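PDB 3SQZ: putative hydroxymethylglutaryl-CoA synthase from Streptococcus mutans, which probably catalyses the condensation of acetyl-CoA with acetoacetyl-CoA to 3-hydroxy-3-methylglutaryl-CoA, and binds coenzyme A. Local coordinates for residues A[330-338]-A[350-359]. Numbering follows the deposited sequence.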
loop_
_atom_site.group_PDB
_atom_site.type_symbol
_atom_site.label_atom_id
_atom_site.label_comp_id
_atom_site.label_asym_id
_atom_site.label_seq_id
_atom_site.Cartn_x
_atom_site.Cartn_y
_atom_site.Cartn_z
ATOM N N LEU A 330 -14.323 -10.439 12.946
ATOM C CA LEU A 330 -13.176 -10.057 13.766
ATOM C C LEU A 330 -13.617 -9.368 15.043
ATOM O O LEU A 330 -14.542 -8.548 15.035
ATOM C CB LEU A 330 -12.226 -9.148 12.992
ATOM C CG LEU A 330 -11.407 -9.838 11.904
ATOM C CD1 LEU A 330 -10.671 -8.805 11.084
ATOM C CD2 LEU A 330 -10.419 -10.840 12.487
ATOM N N VAL A 331 -12.946 -9.704 16.141
ATOM C CA VAL A 331 -13.215 -9.092 17.429
ATOM C C VAL A 331 -11.922 -8.712 18.148
ATOM O O VAL A 331 -10.827 -9.216 17.839
ATOM C CB VAL A 331 -14.048 -10.031 18.342
ATOM C CG1 VAL A 331 -15.383 -10.362 17.685
ATOM C CG2 VAL A 331 -13.271 -11.299 18.659
ATOM N N ALA A 332 -12.062 -7.822 19.121
ATOM C CA ALA A 332 -10.970 -7.464 20.008
ATOM C C ALA A 332 -10.263 -8.710 20.496
ATOM O O ALA A 332 -10.910 -9.682 20.894
ATOM C CB ALA A 332 -11.499 -6.678 21.181
ATOM N N GLY A 333 -8.937 -8.678 20.470
ATOM C CA GLY A 333 -8.144 -9.786 20.954
ATOM C C GLY A 333 -7.782 -10.785 19.881
ATOM O O GLY A 333 -6.898 -11.603 20.093
ATOM N N ASP A 334 -8.462 -10.742 18.736
ATOM C CA ASP A 334 -8.059 -11.574 17.605
ATOM C C ASP A 334 -6.681 -11.147 17.117
ATOM O O ASP A 334 -6.365 -9.949 17.068
ATOM C CB ASP A 334 -9.043 -11.436 16.443
ATOM C CG ASP A 334 -10.295 -12.281 16.602
ATOM O OD1 ASP A 334 -10.313 -13.221 17.425
ATOM O OD2 ASP A 334 -11.264 -12.012 15.852
ATOM N N LYS A 335 -5.880 -12.132 16.727
ATOM C CA LYS A 335 -4.560 -11.874 16.174
ATOM C C LYS A 335 -4.568 -12.024 14.669
ATOM O O LYS A 335 -5.265 -12.870 14.109
ATOM C CB LYS A 335 -3.529 -12.831 16.769
ATOM C CG LYS A 335 -3.332 -12.654 18.255
ATOM C CD LYS A 335 -2.203 -13.534 18.768
ATOM C CE LYS A 335 -2.737 -14.799 19.422
ATOM N NZ LYS A 335 -3.470 -14.482 20.681
ATOM N N ILE A 336 -3.779 -11.181 14.017
ATOM C CA ILE A 336 -3.672 -11.173 12.570
ATOM C C ILE A 336 -2.212 -11.382 12.212
ATOM O O ILE A 336 -1.326 -10.775 12.819
ATOM C CB ILE A 336 -4.151 -9.823 11.991
ATOM C CG1 ILE A 336 -5.622 -9.603 12.351
ATOM C CG2 ILE A 336 -3.957 -9.771 10.475
ATOM C CD1 ILE A 336 -6.151 -8.249 11.961
ATOM N N ALA A 337 -1.959 -12.267 11.253
ATOM C CA ALA A 337 -0.615 -12.458 10.715
ATOM C C ALA A 337 -0.536 -11.768 9.369
ATOM O O ALA A 337 -1.482 -11.828 8.576
ATOM C CB ALA A 337 -0.301 -13.933 10.571
ATOM N N LEU A 338 0.596 -11.121 9.115
ATOM C CA LEU A 338 0.802 -10.366 7.890
ATOM C C LEU A 338 2.079 -10.828 7.185
ATOM O O LEU A 338 3.135 -10.977 7.819
ATOM C CB LEU A 338 0.878 -8.866 8.193
ATOM C CG LEU A 338 -0.388 -8.259 8.812
ATOM C CD1 LEU A 338 -0.297 -8.199 10.334
ATOM C CD2 LEU A 338 -0.654 -6.884 8.236
ATOM N N PHE A 350 4.996 -10.616 10.288
ATOM C CA PHE A 350 4.799 -9.954 11.559
ATOM C C PHE A 350 3.332 -10.078 11.932
ATOM O O PHE A 350 2.513 -10.524 11.122
ATOM C CB PHE A 350 5.268 -8.491 11.523
ATOM C CG PHE A 350 4.513 -7.616 10.558
ATOM C CD1 PHE A 350 3.530 -6.743 11.007
ATOM C CD2 PHE A 350 4.819 -7.629 9.205
ATOM C CE1 PHE A 350 2.856 -5.921 10.117
ATOM C CE2 PHE A 350 4.142 -6.813 8.314
ATOM C CZ PHE A 350 3.163 -5.955 8.772
ATOM N N THR A 351 2.998 -9.711 13.161
ATOM C CA THR A 351 1.658 -9.950 13.677
ATOM C C THR A 351 1.174 -8.788 14.515
ATOM O O THR A 351 1.957 -7.944 14.965
ATOM C CB THR A 351 1.601 -11.198 14.564
ATOM O OG1 THR A 351 2.353 -10.953 15.758
ATOM C CG2 THR A 351 2.147 -12.421 13.841
ATOM N N GLY A 352 -0.129 -8.775 14.762
ATOM C CA GLY A 352 -0.726 -7.779 15.625
ATOM C C GLY A 352 -2.011 -8.292 16.241
ATOM O O GLY A 352 -2.571 -9.298 15.797
ATOM N N THR A 353 -2.483 -7.589 17.263
ATOM C CA THR A 353 -3.711 -7.958 17.962
ATOM C C THR A 353 -4.696 -6.801 17.907
ATOM O O THR A 353 -4.337 -5.650 18.170
ATOM C CB THR A 353 -3.430 -8.310 19.438
ATOM O OG1 THR A 353 -2.616 -9.483 19.487
ATOM C CG2 THR A 353 -4.728 -8.582 20.191
ATOM N N LEU A 354 -5.940 -7.106 17.552
ATOM C CA LEU A 354 -6.974 -6.078 17.472
ATOM C C LEU A 354 -7.371 -5.537 18.836
ATOM O O LEU A 354 -7.500 -6.286 19.806
ATOM C CB LEU A 354 -8.208 -6.611 16.760
ATOM C CG LEU A 354 -8.048 -6.757 15.251
ATOM C CD1 LEU A 354 -9.223 -7.524 14.663
ATOM C CD2 LEU A 354 -7.913 -5.388 14.588
ATOM N N VAL A 355 -7.606 -4.232 18.879
ATOM C CA VAL A 355 -7.965 -3.521 20.092
ATOM C C VAL A 355 -9.467 -3.259 20.133
ATOM O O VAL A 355 -10.075 -2.894 19.128
ATOM C CB VAL A 355 -7.203 -2.178 20.137
ATOM C CG1 VAL A 355 -7.584 -1.362 21.356
ATOM C CG2 VAL A 355 -5.704 -2.439 20.111
ATOM N N LYS A 356 -10.060 -3.470 21.299
ATOM C CA LYS A 356 -11.452 -3.129 21.536
ATOM C C LYS A 356 -11.733 -1.697 21.082
ATOM O O LYS A 356 -11.032 -0.753 21.465
ATOM C CB LYS A 356 -11.734 -3.275 23.027
ATOM C CG LYS A 356 -13.085 -2.797 23.482
ATOM C CD LYS A 356 -13.243 -3.059 24.967
ATOM C CE LYS A 356 -14.576 -2.558 25.473
ATOM N NZ LYS A 356 -14.780 -3.016 26.871
ATOM N N GLY A 357 -12.765 -1.536 20.261
ATOM C CA GLY A 357 -13.119 -0.236 19.728
ATOM C C GLY A 357 -12.514 0.096 18.374
ATOM O O GLY A 357 -12.746 1.181 17.853
ATOM N N PHE A 358 -11.754 -0.824 17.784
ATOM C CA PHE A 358 -11.092 -0.540 16.512
ATOM C C PHE A 358 -12.043 -0.042 15.428
ATOM O O PHE A 358 -11.656 0.775 14.590
ATOM C CB PHE A 358 -10.266 -1.745 16.020
ATOM C CG PHE A 358 -11.086 -2.912 15.494
ATOM C CD1 PHE A 358 -11.354 -3.022 14.137
ATOM C CD2 PHE A 358 -11.555 -3.909 16.350
ATOM C CE1 PHE A 358 -12.079 -4.095 13.633
ATOM C CE2 PHE A 358 -12.283 -4.983 15.853
ATOM C CZ PHE A 358 -12.551 -5.072 14.495
ATOM N N LYS A 359 -13.279 -0.529 15.435
ATOM C CA LYS A 359 -14.227 -0.148 14.397
ATOM C C LYS A 359 -14.512 1.350 14.408
ATOM O O LYS A 359 -14.856 1.922 13.375
ATOM C CB LYS A 359 -15.528 -0.950 14.522
ATOM C CG LYS A 359 -15.384 -2.419 14.161
ATOM C CD LYS A 359 -16.602 -3.217 14.586
ATOM C CE LYS A 359 -16.547 -4.615 14.035
ATOM N NZ LYS A 359 -17.555 -5.503 14.676
HETATM O O HOH W 1 -15.919 -6.637 16.629
#
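Leu354 packs its CD1 methyl against Leu330, 3.8 Å from Leu330 CB, the two side chains crossing at about a right angle, while Leu354 CG meets Ile336 CD1 at 4.1 Å. The other branch, Leu354 CD2, sits over the centre of the Phe358 ring; Lys359 CG lies over the opposite face, displaced toward the rim. Farther along the strands, Leu338 CB lies over one face of the Phe350 ring, a CH-pi contact of 3.9 Å from CB to the ring centroid. Phe350 CG stands between its own N and carbonyl carbon (chi1 63°), which swings the ring across toward Leu338, whose methyls CD1 and CD2 come from that same face and reach Phe350 CE1 and CZ. On the other face of the sheet, Lys335 CG runs beside Thr353 OG1 at 3.5 Å, and the rest of the lysine bends away.

Six backbone hydrogen bonds hold these groups in register. Ile336 pairs with Gly352 and Leu338 with Phe350 as hydrogen-bonded antiparallel pairs; beyond them Leu354 N binds Asp334 O almost straight (171° at the hydrogen), and Gly333 N binds Leu354 O. A type II turn, Val331 to Asp334, shapes the approach to the first strand, and Asp334 OD2 accepts Val331 N from above the carboxylate plane at 2.9 Å. A second type II turn, Val355 to Phe358, reverses the chain, so that a face of the Phe358 ring meets Leu354 CD2. At this end a water bridges Leu330 O and Lys359 NZ, 2.8 Å from each.

Leu323 and Leu324 of helix 315-326 extend the apolar cluster, and Phe317 touches Phe350. Strands 203-213 and 263-266 flank the pair, making this antiparallel hairpin, 335-342 with 346-354, an interior part of the mixed sheet of the thiolase fold.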